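Two-component system sensor histidine kinase (PDB 3OTT) probably senses saccharides outside the cell through an extracellular region built on beta-propellers and relays the signal to histidine kinase and transcription-regulating parts. Local coordinates at residues B[63-68]-B[78-83]; B[105-110]-B[146-151]; B[461-466]-B[503-508]; B[472-477]-B[487-492]. All coordinates share one frame; numbering follows the deposited sequence. Where two conformers were deposited one is given.

How the contacts relate
The four contacts fall into two pairs on opposite sides of the chain's centre, one pair in each of its two seven-bladed beta-propellers. Contacts 1 and 2 come first along the chain, with centres about 11 Å apart: contact 1 lies in the hairpin 67-71/75-79 of one blade, and contact 2 joins the first strands of the next two blades. Contacts 3 and 4 have centres about 12 Å apart in the second propeller, contact 4 being nested inside the loop closed by contact 3. Both use the blade that begins at strand 474-479. Contact centres of different pairs lie about 65 to 79 Å apart. Hairpin contacts build single blades, while interblade contacts join neighbours.

Contact 1: residues B[63-68]-B[78-83]; sequences TRIYCG and MGTDNG
The Tyr-66 ring offers its edge to 78-83: Thr-80 CA lies in its plane, with Gly-79 O and Asp-81 OD1 also at the rim. One face carries the CG methylene of Arg-64, off-centre in the conformer described, and on the opposite face the guanidinium of Arg-106 makes a cation-pi contact from the next blade. The setting is the open end of the first hairpin of a beta-propeller blade, strands 67-71 and 75-79. At the ring's tip, Tyr-66 OH donates to the syn lone pair of Asp-81 OD1 at 2.7 Å, with ring and carboxylate planes 40° apart. With CG beside the backbone N (chi1 -63°), the ring runs alongside Thr-80 and brings the hydroxyl to that carboxylate. A leucine in place of Tyr-66 would probably leave Asp-81 OD1 without this donor and Arg-106 without its aromatic face.

Along the strands, the backbones are tied by Tyr-66 N to Gly-79 O at 2.8 Å and by Gly-79 N to Cys-67 O at 2.9 Å. On the side of Met-78, Ile-65 CG2 packs on Met-78 CB at 3.8 Å, while Thr-63 CG2 meets Thr-80 CG2 at 3.8 Å, the two threonines crossing at about a right angle. Thr-80 OG1 turns back to accept from Gly-83 N at 3.0 Å, an ST motif that shapes the turn. A water completes the join: it donates to Arg-64 O, accepts from Asp-81 N and lies 2.7 Å from Thr-63 OG1.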
loop_
_atom_site.group_PDB
_atom_site.type_symbol
_atom_site.label_atom_id
_atom_site.label_comp_id
_atom_site.label_asym_id
_atom_site.label_seq_id
_atom_site.Cartn_x
_atom_site.Cartn_y
_atom_site.Cartn_z
ATOM N N THR B 63 -12.520 1.532 -38.153
ATOM C CA THR B 63 -11.167 1.740 -38.610
ATOM C C THR B 63 -10.268 0.846 -37.805
ATOM O O THR B 63 -10.667 0.327 -36.761
ATOM C CB THR B 63 -10.762 3.249 -38.507
ATOM O OG1 THR B 63 -9.546 3.487 -39.194
ATOM C CG2 THR B 63 -10.655 3.758 -37.044
ATOM N N ARG B 64 -9.061 0.611 -38.279
ATOM C CA ARG B 64 -8.186 -0.317 -37.597
ATOM C C ARG B 64 -7.590 0.337 -36.347
ATOM O O ARG B 64 -7.143 1.478 -36.386
ATOM C CB ARG B 64 -7.097 -0.847 -38.544
ATOM C CG ARG B 64 -6.066 -1.770 -37.884
ATOM C CD ARG B 64 -4.992 -2.302 -38.876
ATOM N NE ARG B 64 -4.723 -3.728 -38.659
ATOM C CZ ARG B 64 -4.639 -4.638 -39.639
ATOM N NH1 ARG B 64 -4.730 -4.290 -40.941
ATOM N NH2 ARG B 64 -4.433 -5.896 -39.321
ATOM N N ILE B 65 -7.565 -0.414 -35.253
ATOM C CA ILE B 65 -7.013 0.036 -34.013
ATOM C C ILE B 65 -5.635 -0.624 -33.825
ATOM O O ILE B 65 -5.510 -1.838 -33.978
ATOM C CB ILE B 65 -7.898 -0.445 -32.839
ATOM C CG1 ILE B 65 -9.388 -0.138 -33.084
ATOM C CG2 ILE B 65 -7.432 0.141 -31.456
ATOM C CD1 ILE B 65 -9.688 1.323 -33.160
ATOM N N TYR B 66 -4.611 0.136 -33.456
ATOM C CA TYR B 66 -3.279 -0.493 -33.311
ATOM C C TYR B 66 -2.856 -0.698 -31.883
ATOM O O TYR B 66 -1.984 -1.525 -31.614
ATOM C CB TYR B 66 -2.235 0.326 -34.047
ATOM C CG TYR B 66 -2.491 0.381 -35.537
ATOM C CD1 TYR B 66 -1.937 -0.589 -36.400
ATOM C CD2 TYR B 66 -3.261 1.438 -36.092
ATOM C CE1 TYR B 66 -2.161 -0.545 -37.794
ATOM C CE2 TYR B 66 -3.523 1.492 -37.529
ATOM C CZ TYR B 66 -2.971 0.485 -38.347
ATOM O OH TYR B 66 -3.172 0.538 -39.695
ATOM N N CYS B 67 -3.452 0.068 -30.971
ATOM C CA CYS B 67 -3.027 0.081 -29.597
ATOM C C CYS B 67 -4.073 0.889 -28.851
ATOM O O CYS B 67 -4.859 1.585 -29.491
ATOM C CB CYS B 67 -1.664 0.768 -29.463
ATOM S SG CYS B 67 -1.714 2.526 -29.859
ATOM N N GLY B 68 -4.066 0.792 -27.527
ATOM C CA GLY B 68 -4.965 1.566 -26.696
ATOM C C GLY B 68 -4.474 1.676 -25.279
ATOM O O GLY B 68 -3.691 0.859 -24.860
ATOM N N MET B 78 -7.260 5.220 -28.417
ATOM C CA MET B 78 -6.879 4.141 -29.322
ATOM C C MET B 78 -6.132 4.689 -30.537
ATOM O O MET B 78 -6.593 5.655 -31.158
ATOM C CB MET B 78 -8.158 3.418 -29.776
ATOM C CG MET B 78 -8.968 2.840 -28.564
ATOM S SD MET B 78 -10.462 2.122 -29.225
ATOM C CE MET B 78 -11.504 3.562 -29.540
ATOM N N GLY B 79 -5.004 4.072 -30.892
ATOM C CA GLY B 79 -4.264 4.552 -32.036
ATOM C C GLY B 79 -4.796 4.030 -33.344
ATOM O O GLY B 79 -5.127 2.867 -33.425
ATOM N N THR B 80 -4.845 4.877 -34.378
ATOM C CA THR B 80 -5.453 4.558 -35.699
ATOM C C THR B 80 -4.581 5.226 -36.782
ATOM O O THR B 80 -3.650 5.948 -36.430
ATOM C CB THR B 80 -6.916 5.141 -35.841
ATOM O OG1 THR B 80 -6.865 6.559 -35.823
ATOM C CG2 THR B 80 -7.869 4.709 -34.700
ATOM N N ASP B 81 -4.894 4.991 -38.059
ATOM C CA ASP B 81 -4.343 5.733 -39.212
ATOM C C ASP B 81 -4.571 7.243 -39.087
ATOM O O ASP B 81 -3.724 8.064 -39.464
ATOM C CB ASP B 81 -5.058 5.250 -40.496
ATOM C CG ASP B 81 -4.838 3.730 -40.774
ATOM O OD1 ASP B 81 -3.949 3.086 -40.136
ATOM O OD2 ASP B 81 -5.542 3.171 -41.653
ATOM N N ASN B 82 -5.733 7.627 -38.574
ATOM C CA ASN B 82 -6.013 9.042 -38.501
ATOM C C ASN B 82 -5.533 9.700 -37.198
ATOM O O ASN B 82 -5.491 10.920 -37.073
ATOM C CB ASN B 82 -7.457 9.369 -38.761
ATOM C CG ASN B 82 -7.670 10.872 -38.897
ATOM O OD1 ASN B 82 -8.506 11.452 -38.190
ATOM N ND2 ASN B 82 -6.889 11.523 -39.784
ATOM N N GLY B 83 -5.101 8.903 -36.247
ATOM C CA GLY B 83 -4.498 9.516 -35.098
ATOM C C GLY B 83 -4.897 8.772 -33.866
ATOM O O GLY B 83 -4.408 7.667 -33.583
HETATM O O HOH W 1 -6.965 2.960 -38.652
#

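Contact 2: residues B[105-110]-B[146-151]; sequences VRTMAL and NTIYSI
Thr-107 reaches from its own strand into the neighbouring one, and its three side-chain atoms make the central touches of this contact between two blades of the beta-propeller. Strands 105-111 and 148-153 are the first strands of consecutive four-stranded blades; here they run 19° apart in the same direction, their axes approaching to 5.7 Å, and side chains rather than paired backbones bridge them. CB of Thr-107 comes first, resting on Tyr-149 O at 3.6 Å. Its OG1, set opposite the backbone N (chi1 177°), then accepts a bent hydrogen bond from Ile-151 N at 3.1 Å. The same torsion places CG2 between the backbone N and the carbonyl carbon, from where it meets Ile-148 CG2 at 3.7 Å and presses on Ile-151 CG2 at 3.3 Å, tighter than usual for two carbons.

Both strands carry a classic beta bulge at matching places, Arg-106 and Thr-107 against Gly-118 in one, Tyr-149 and Ser-150 in the other. Within the bulge, Arg-106 grazes the other strand through CB before its chain bends away. Ile-151 is also covered by Trp-116 of strand 114-119, so its side chain is wedged between blades. At the far end, Ala-109 CB packs on Ile-151 CG1 at 3.7 Å.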
loop_
_atom_site.group_PDB
_atom_site.type_symbol
_atom_site.label_atom_id
_atom_site.label_comp_id
_atom_site.label_asym_id
_atom_site.label_seq_id
_atom_site.Cartn_x
_atom_site.Cartn_y
_atom_site.Cartn_z
ATOM N N VAL B 105 -0.545 6.297 -35.298
ATOM C CA VAL B 105 -0.124 5.907 -33.987
ATOM C C VAL B 105 -0.091 4.366 -33.883
ATOM O O VAL B 105 -1.045 3.635 -34.359
ATOM C CB VAL B 105 -1.080 6.502 -32.971
ATOM C CG1 VAL B 105 -0.831 5.973 -31.585
ATOM C CG2 VAL B 105 -0.975 8.059 -32.990
ATOM N N ARG B 106 0.943 3.884 -33.190
ATOM C CA ARG B 106 1.237 2.468 -33.147
ATOM C C ARG B 106 1.419 2.027 -31.710
ATOM O O ARG B 106 1.234 0.861 -31.400
ATOM C CB ARG B 106 2.506 2.133 -33.936
ATOM C CG ARG B 106 2.383 2.159 -35.435
ATOM C CD ARG B 106 1.506 0.988 -35.953
ATOM N NE ARG B 106 1.346 1.060 -37.414
ATOM C CZ ARG B 106 0.507 1.901 -38.016
ATOM N NH1 ARG B 106 -0.227 2.749 -37.286
ATOM N NH2 ARG B 106 0.373 1.888 -39.346
ATOM N N THR B 107 1.752 2.940 -30.805
ATOM C CA THR B 107 2.052 2.531 -29.443
ATOM C C THR B 107 1.819 3.669 -28.498
ATOM O O THR B 107 1.997 4.848 -28.876
ATOM C CB THR B 107 3.555 2.003 -29.316
ATOM O OG1 THR B 107 3.819 1.689 -27.952
ATOM C CG2 THR B 107 4.621 3.146 -29.706
ATOM N N MET B 108 1.425 3.357 -27.263
ATOM C CA MET B 108 1.094 4.404 -26.246
ATOM C C MET B 108 1.542 3.950 -24.877
ATOM O O MET B 108 1.499 2.770 -24.619
ATOM C CB MET B 108 -0.390 4.674 -26.172
ATOM C CG MET B 108 -1.012 5.254 -27.440
ATOM S SD MET B 108 -2.825 5.721 -27.383
ATOM C CE MET B 108 -3.576 4.229 -27.192
ATOM N N ALA B 109 2.017 4.866 -24.017
ATOM C CA ALA B 109 2.410 4.506 -22.655
ATOM C C ALA B 109 2.234 5.713 -21.804
ATOM O O ALA B 109 2.692 6.816 -22.187
ATOM C CB ALA B 109 3.834 4.041 -22.614
ATOM N N LEU B 110 1.548 5.538 -20.673
ATOM C CA LEU B 110 1.378 6.626 -19.681
ATOM C C LEU B 110 2.571 6.759 -18.735
ATOM O O LEU B 110 3.151 5.736 -18.320
ATOM C CB LEU B 110 0.249 6.275 -18.760
ATOM C CG LEU B 110 -1.100 6.817 -19.091
ATOM C CD1 LEU B 110 -2.121 6.017 -18.250
ATOM C CD2 LEU B 110 -1.136 8.353 -18.807
ATOM N N ASN B 146 12.653 7.946 -36.424
ATOM C CA ASN B 146 11.344 8.547 -36.089
ATOM C C ASN B 146 10.179 7.563 -36.204
ATOM O O ASN B 146 9.077 7.893 -35.800
ATOM C CB ASN B 146 11.051 9.735 -37.026
ATOM C CG ASN B 146 12.062 10.888 -36.831
ATOM O OD1 ASN B 146 12.355 11.306 -35.677
ATOM N ND2 ASN B 146 12.631 11.383 -37.952
ATOM N N THR B 147 10.415 6.378 -36.778
ATOM C CA THR B 147 9.412 5.309 -36.768
ATOM C C THR B 147 9.428 4.502 -35.467
ATOM O O THR B 147 10.342 3.711 -35.249
ATOM C CB THR B 147 9.542 4.405 -37.984
ATOM O OG1 THR B 147 9.350 5.206 -39.146
ATOM C CG2 THR B 147 8.432 3.326 -38.016
ATOM N N ILE B 148 8.390 4.679 -34.643
ATOM C CA ILE B 148 8.284 4.108 -33.313
ATOM C C ILE B 148 7.332 2.940 -33.297
ATOM O O ILE B 148 6.180 3.086 -33.737
ATOM C CB ILE B 148 7.701 5.153 -32.336
ATOM C CG1 ILE B 148 8.392 6.507 -32.491
ATOM C CG2 ILE B 148 7.801 4.667 -30.878
ATOM C CD1 ILE B 148 9.942 6.472 -32.331
ATOM N N TYR B 149 7.776 1.790 -32.783
ATOM C CA TYR B 149 6.888 0.623 -32.672
ATOM C C TYR B 149 6.475 0.250 -31.255
ATOM O O TYR B 149 5.522 -0.460 -31.074
ATOM C CB TYR B 149 7.489 -0.634 -33.348
ATOM C CG TYR B 149 7.681 -0.489 -34.814
ATOM C CD1 TYR B 149 6.621 -0.062 -35.648
ATOM C CD2 TYR B 149 8.884 -0.804 -35.387
ATOM C CE1 TYR B 149 6.781 0.038 -37.005
ATOM C CE2 TYR B 149 9.080 -0.668 -36.732
ATOM C CZ TYR B 149 8.016 -0.263 -37.555
ATOM O OH TYR B 149 8.234 -0.131 -38.906
ATOM N N SER B 150 7.258 0.636 -30.263
ATOM C CA SER B 150 7.007 0.170 -28.904
ATOM C C SER B 150 7.573 1.155 -27.925
ATOM O O SER B 150 8.662 1.679 -28.121
ATOM C CB SER B 150 7.677 -1.187 -28.666
ATOM O OG SER B 150 7.212 -1.674 -27.380
ATOM N N ILE B 151 6.779 1.474 -26.928
ATOM C CA ILE B 151 7.206 2.293 -25.821
ATOM C C ILE B 151 6.663 1.811 -24.495
ATOM O O ILE B 151 5.489 1.384 -24.439
ATOM C CB ILE B 151 7.147 3.846 -26.023
ATOM C CG1 ILE B 151 6.796 4.511 -24.722
ATOM C CG2 ILE B 151 6.271 4.322 -27.127
ATOM C CD1 ILE B 151 7.206 5.876 -24.702
#

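Contact 3: residues B[461-466]-B[503-508]; sequences QNYSVH and REVTKL
Arg-503 holds the end of strand 457-463 through two N-H groups. Its NH2 donates to Asn-462 O at 3.1 Å; the oxygen lies in the guanidinium plane, but the nitrogen stands well above the carbonyl plane. The same oxygen also accepts from Asn-467 ND2, so two side-chain donors grip it. NE points at Tyr-463 OH, a weak bond at 3.2 Å although nearly straight (172°). A bend at chi3 (70°) folds the arginine back over the tyrosine, where NH2 sits 3.4 Å above the ring plane, over its centre. The guanidinium stands on the ring rather than lying flat, the planes being 73° apart, and CZ is 4.4 Å from the ring centroid in an off-centre cation-pi contact. Ring and carbonyl together would probably help to stabilise the positive charge.

One face of the guanidinium is covered by the amide of Gln-461, stacked almost parallel to it, with NE2 3.8 Å from Arg-503 NE. The Asn-462 side chain points away from Arg-503, and its ND2 donates to Gly-439 O. Farther along, Val-505 CG2 approaches Tyr-463 CD2 at 4.3 Å and adds an apolar touch.

Arg-503 closes the turn that leads into strand 504-508, forming a G1 beta bulge with Glu-504. The contact joins the fourth strands of two consecutive propeller blades, at the outside of the fold: Tyr-463 is wedged between Ile-441 and Val-443 of strand 441-445 in its own blade and Ile-498 of strand 495-499 in the next.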
loop_
_atom_site.group_PDB
_atom_site.type_symbol
_atom_site.label_atom_id
_atom_site.label_comp_id
_atom_site.label_asym_id
_atom_site.label_seq_id
_atom_site.Cartn_x
_atom_site.Cartn_y
_atom_site.Cartn_z
ATOM N N GLN B 461 -10.583 -20.745 40.447
ATOM C CA GLN B 461 -9.829 -22.000 40.441
ATOM C C GLN B 461 -8.635 -21.843 39.560
ATOM O O GLN B 461 -8.666 -21.086 38.561
ATOM C CB GLN B 461 -10.665 -23.192 39.901
ATOM C CG GLN B 461 -11.923 -23.584 40.736
ATOM C CD GLN B 461 -12.690 -24.863 40.205
ATOM O OE1 GLN B 461 -12.790 -25.097 39.002
ATOM N NE2 GLN B 461 -13.213 -25.668 41.123
ATOM N N ASN B 462 -7.611 -22.642 39.851
ATOM C CA ASN B 462 -6.403 -22.692 38.986
ATOM C C ASN B 462 -5.948 -24.118 38.974
ATOM O O ASN B 462 -6.036 -24.815 39.972
ATOM C CB ASN B 462 -5.338 -21.655 39.464
ATOM C CG ASN B 462 -3.949 -21.795 38.745
ATOM O OD1 ASN B 462 -2.954 -22.247 39.372
ATOM N ND2 ASN B 462 -3.871 -21.392 37.458
ATOM N N TYR B 463 -5.569 -24.626 37.808
ATOM C CA TYR B 463 -4.983 -25.968 37.728
ATOM C C TYR B 463 -3.491 -25.770 37.426
ATOM O O TYR B 463 -3.159 -25.034 36.496
ATOM C CB TYR B 463 -5.657 -26.796 36.610
ATOM C CG TYR B 463 -7.012 -27.363 36.992
ATOM C CD1 TYR B 463 -8.201 -26.714 36.641
ATOM C CD2 TYR B 463 -7.110 -28.544 37.747
ATOM C CE1 TYR B 463 -9.454 -27.232 37.018
ATOM C CE2 TYR B 463 -8.331 -29.032 38.148
ATOM C CZ TYR B 463 -9.498 -28.381 37.774
ATOM O OH TYR B 463 -10.694 -28.934 38.157
ATOM N N SER B 464 -2.599 -26.467 38.143
ATOM C CA SER B 464 -1.172 -26.315 37.898
ATOM C C SER B 464 -0.369 -27.602 38.220
ATOM O O SER B 464 -0.958 -28.624 38.591
ATOM C CB SER B 464 -0.665 -25.208 38.783
ATOM O OG SER B 464 -0.727 -25.644 40.118
ATOM N N VAL B 465 0.965 -27.509 38.178
ATOM C CA VAL B 465 1.825 -28.630 38.576
ATOM C C VAL B 465 1.576 -29.077 40.031
ATOM O O VAL B 465 1.831 -30.232 40.340
ATOM C CB VAL B 465 3.356 -28.363 38.267
ATOM C CG1 VAL B 465 4.198 -29.553 38.630
ATOM C CG2 VAL B 465 3.562 -28.221 36.839
ATOM N N HIS B 466 1.073 -28.193 40.904
ATOM C CA HIS B 466 0.783 -28.550 42.307
ATOM C C HIS B 466 -0.533 -29.318 42.565
ATOM O O HIS B 466 -0.656 -30.025 43.558
ATOM C CB HIS B 466 0.842 -27.308 43.228
ATOM C CG HIS B 466 2.154 -26.580 43.159
ATOM N ND1 HIS B 466 2.262 -25.278 42.714
ATOM C CD2 HIS B 466 3.421 -27.001 43.410
ATOM C CE1 HIS B 466 3.533 -24.915 42.727
ATOM N NE2 HIS B 466 4.258 -25.944 43.136
ATOM N N ARG B 503 -12.175 -32.638 40.200
ATOM C CA ARG B 503 -10.931 -31.928 40.054
ATOM C C ARG B 503 -9.783 -32.913 39.863
ATOM O O ARG B 503 -8.611 -32.520 39.938
ATOM C CB ARG B 503 -10.656 -31.008 41.248
ATOM C CG ARG B 503 -11.727 -29.931 41.450
ATOM C CD ARG B 503 -11.123 -28.731 42.155
ATOM N NE ARG B 503 -10.210 -28.034 41.242
ATOM C CZ ARG B 503 -9.276 -27.139 41.598
ATOM N NH1 ARG B 503 -9.087 -26.811 42.883
ATOM N NH2 ARG B 503 -8.520 -26.581 40.643
ATOM N N GLU B 504 -10.124 -34.180 39.655
ATOM C CA GLU B 504 -9.128 -35.183 39.363
ATOM C C GLU B 504 -8.504 -34.939 37.970
ATOM O O GLU B 504 -9.228 -34.642 36.978
ATOM C CB GLU B 504 -9.770 -36.573 39.405
ATOM C CG GLU B 504 -8.717 -37.689 39.381
ATOM C CD GLU B 504 -9.280 -39.104 39.131
ATOM O OE1 GLU B 504 -10.349 -39.478 39.705
ATOM O OE2 GLU B 504 -8.615 -39.847 38.366
ATOM N N VAL B 505 -7.185 -35.097 37.909
ATOM C CA VAL B 505 -6.389 -34.991 36.690
ATOM C C VAL B 505 -5.700 -36.308 36.363
ATOM O O VAL B 505 -4.921 -36.823 37.166
ATOM C CB VAL B 505 -5.306 -33.910 36.819
ATOM C CG1 VAL B 505 -4.673 -33.618 35.440
ATOM C CG2 VAL B 505 -5.915 -32.612 37.440
ATOM N N THR B 506 -5.943 -36.834 35.166
ATOM C CA THR B 506 -5.295 -38.069 34.773
ATOM C C THR B 506 -4.436 -37.860 33.484
ATOM O O THR B 506 -4.873 -37.175 32.562
ATOM C CB THR B 506 -6.329 -39.156 34.504
ATOM O OG1 THR B 506 -7.299 -39.168 35.556
ATOM C CG2 THR B 506 -5.630 -40.544 34.461
ATOM N N LYS B 507 -3.261 -38.477 33.424
ATOM C CA LYS B 507 -2.397 -38.390 32.257
ATOM C C LYS B 507 -2.640 -39.595 31.420
ATOM O O LYS B 507 -2.372 -40.672 31.899
ATOM C CB LYS B 507 -0.916 -38.388 32.662
ATOM C CG LYS B 507 0.050 -38.437 31.464
ATOM C CD LYS B 507 1.536 -38.508 31.918
ATOM C CE LYS B 507 2.085 -37.162 32.349
ATOM N NZ LYS B 507 1.998 -36.203 31.224
ATOM N N LEU B 508 -3.098 -39.430 30.169
ATOM C CA LEU B 508 -3.404 -40.576 29.310
ATOM C C LEU B 508 -2.597 -40.647 27.981
ATOM O O LEU B 508 -2.134 -39.645 27.494
ATOM C CB LEU B 508 -4.896 -40.610 28.999
ATOM C CG LEU B 508 -5.858 -40.964 30.155
ATOM C CD1 LEU B 508 -7.218 -40.471 29.722
ATOM C CD2 LEU B 508 -5.857 -42.467 30.501
#

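Contact 4: residues B[472-477]-B[487-492]; sequences MFINQI and VLLYNN
Ile-474 and Val-487 meet because each holds a methyl opposite its backbone N: chi1 of -71° puts CG2 there in the isoleucine, and 177° puts CG1 there in the valine, 3.7 Å from Ile-474 CG2. They belong to the hairpin of strands 474-479 and 485-489, the first two strands of a beta-propeller blade. Ile-474 CG1 runs beside Leu-489, pointing the same way, with Leu-489 CD2 at 4.0 Å. This face of the hairpin turns to the preceding blade, where Ser-435 touches Ile-474 and Trp-433 touches Ile-477. An alanine at Ile-474 would lose both branches and would probably leave a gap between Val-487 and Leu-489.

A classic beta bulge interrupts the pairing: Asn-475 and Gln-476 both face Leu-488. Leu-488 O takes Asn-475 N at 2.8 Å and a weak bond from Gln-476 N at 3.5 Å. Leu-488 N then returns a nearly straight bond to Gln-476 O. On the opposite face Leu-488 lies alongside Gln-476 and packs on Pro-519 and Leu-522 of the next blade.

Toward the open end, Tyr-490 N donates to Phe-473 O at 2.8 Å; Phe-473 packs on Glu-98 and Tyr-490 on Ser-130, both of the second subunit. The planes of the Asn-475 amide and the Tyr-490 ring are 13° apart, with Asn-475 OD1 3.4 Å from Tyr-490 CB.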
loop_
_atom_site.group_PDB
_atom_site.type_symbol
_atom_site.label_atom_id
_atom_site.label_comp_id
_atom_site.label_asym_id
_atom_site.label_seq_id
_atom_site.Cartn_x
_atom_site.Cartn_y
_atom_site.Cartn_z
ATOM N N MET B 472 3.220 -26.539 33.127
ATOM C CA MET B 472 2.635 -25.207 33.297
ATOM C C MET B 472 2.387 -24.492 31.960
ATOM O O MET B 472 1.677 -23.457 31.936
ATOM C CB MET B 472 3.476 -24.339 34.232
ATOM C CG MET B 472 3.418 -24.791 35.712
ATOM S SD MET B 472 1.723 -24.735 36.403
ATOM C CE MET B 472 1.454 -23.013 36.670
ATOM N N PHE B 473 2.951 -25.060 30.881
ATOM C CA PHE B 473 2.758 -24.568 29.510
ATOM C C PHE B 473 1.684 -25.338 28.776
ATOM O O PHE B 473 1.891 -26.467 28.255
ATOM C CB PHE B 473 4.053 -24.568 28.701
ATOM C CG PHE B 473 5.265 -24.442 29.561
ATOM C CD1 PHE B 473 5.893 -23.195 29.729
ATOM C CD2 PHE B 473 5.743 -25.556 30.275
ATOM C CE1 PHE B 473 7.005 -23.056 30.559
ATOM C CE2 PHE B 473 6.846 -25.442 31.116
ATOM C CZ PHE B 473 7.493 -24.183 31.252
ATOM N N ILE B 474 0.545 -24.686 28.707
ATOM C CA ILE B 474 -0.634 -25.337 28.162
ATOM C C ILE B 474 -1.046 -24.713 26.825
ATOM O O ILE B 474 -1.256 -23.506 26.744
ATOM C CB ILE B 474 -1.730 -25.377 29.210
ATOM C CG1 ILE B 474 -1.336 -26.392 30.293
ATOM C CG2 ILE B 474 -2.956 -26.032 28.647
ATOM C CD1 ILE B 474 -0.716 -25.921 31.435
ATOM N N ASN B 475 -1.098 -25.522 25.772
ATOM C CA ASN B 475 -1.427 -25.034 24.441
ATOM C C ASN B 475 -2.921 -24.908 24.168
ATOM O O ASN B 475 -3.312 -23.902 23.645
ATOM C CB ASN B 475 -0.738 -25.837 23.306
ATOM C CG ASN B 475 0.762 -25.393 23.018
ATOM O OD1 ASN B 475 1.554 -25.135 23.927
ATOM N ND2 ASN B 475 1.132 -25.364 21.728
ATOM N N GLN B 476 -3.718 -25.952 24.423
ATOM C CA GLN B 476 -5.159 -26.051 24.059
ATOM C C GLN B 476 -5.901 -26.917 25.095
ATOM O O GLN B 476 -5.380 -27.937 25.585
ATOM C CB GLN B 476 -5.375 -26.788 22.735
ATOM C CG GLN B 476 -5.110 -26.013 21.478
ATOM C CD GLN B 476 -4.401 -26.849 20.417
ATOM O OE1 GLN B 476 -3.284 -27.297 20.619
ATOM N NE2 GLN B 476 -5.035 -27.040 19.297
ATOM N N ILE B 477 -7.118 -26.508 25.408
ATOM C CA ILE B 477 -7.932 -27.200 26.376
ATOM C C ILE B 477 -9.268 -27.384 25.652
ATOM O O ILE B 477 -9.777 -26.423 25.105
ATOM C CB ILE B 477 -8.054 -26.414 27.712
ATOM C CG1 ILE B 477 -8.417 -24.924 27.472
ATOM C CG2 ILE B 477 -6.738 -26.454 28.496
ATOM C CD1 ILE B 477 -8.615 -24.055 28.731
ATOM N N VAL B 487 -6.449 -31.672 27.709
ATOM C CA VAL B 487 -5.442 -30.631 27.847
ATOM C C VAL B 487 -4.201 -31.014 27.038
ATOM O O VAL B 487 -3.609 -32.077 27.274
ATOM C CB VAL B 487 -5.014 -30.553 29.287
ATOM C CG1 VAL B 487 -3.890 -29.502 29.446
ATOM C CG2 VAL B 487 -6.195 -30.262 30.162
ATOM N N LEU B 488 -3.844 -30.170 26.082
ATOM C CA LEU B 488 -2.596 -30.326 25.340
ATOM C C LEU B 488 -1.500 -29.434 25.996
ATOM O O LEU B 488 -1.690 -28.217 26.129
ATOM C CB LEU B 488 -2.874 -29.967 23.882
ATOM C CG LEU B 488 -1.789 -30.071 22.786
ATOM C CD1 LEU B 488 -0.707 -29.067 23.075
ATOM C CD2 LEU B 488 -1.132 -31.494 22.591
ATOM N N LEU B 489 -0.413 -30.055 26.478
ATOM C CA LEU B 489 0.752 -29.342 27.039
ATOM C C LEU B 489 1.915 -29.239 26.044
ATOM O O LEU B 489 2.068 -30.074 25.207
ATOM C CB LEU B 489 1.242 -29.965 28.374
ATOM C CG LEU B 489 0.095 -30.117 29.405
ATOM C CD1 LEU B 489 -0.634 -31.477 29.257
ATOM C CD2 LEU B 489 0.529 -29.892 30.798
ATOM N N TYR B 490 2.720 -28.190 26.145
ATOM C CA TYR B 490 3.833 -27.976 25.217
ATOM C C TYR B 490 4.935 -29.015 25.521
ATOM O O TYR B 490 5.332 -29.210 26.694
ATOM C CB TYR B 490 4.337 -26.533 25.350
ATOM C CG TYR B 490 5.597 -26.190 24.546
ATOM C CD1 TYR B 490 5.537 -25.989 23.148
ATOM C CD2 TYR B 490 6.864 -26.058 25.179
ATOM C CE1 TYR B 490 6.684 -25.667 22.394
ATOM C CE2 TYR B 490 8.043 -25.733 24.419
ATOM C CZ TYR B 490 7.925 -25.525 23.028
ATOM O OH TYR B 490 9.045 -25.211 22.262
ATOM N N ASN B 491 5.417 -29.680 24.475
ATOM C CA ASN B 491 6.567 -30.647 24.588
ATOM C C ASN B 491 6.556 -31.520 25.864
ATOM O O ASN B 491 7.442 -31.468 26.702
ATOM C CB ASN B 491 7.947 -29.972 24.345
ATOM C CG ASN B 491 9.071 -31.011 24.019
ATOM O OD1 ASN B 491 8.847 -31.979 23.257
ATOM N ND2 ASN B 491 10.258 -30.830 24.623
ATOM N N ASN B 492 5.500 -32.320 25.970
ATOM C CA ASN B 492 5.192 -33.161 27.127
ATOM C C ASN B 492 4.891 -34.583 26.615
ATOM O O ASN B 492 5.105 -34.877 25.440
ATOM C CB ASN B 492 3.947 -32.597 27.829
ATOM C CG ASN B 492 3.903 -32.931 29.338
ATOM O OD1 ASN B 492 3.596 -34.053 29.735
ATOM N ND2 ASN B 492 4.196 -31.941 30.163
#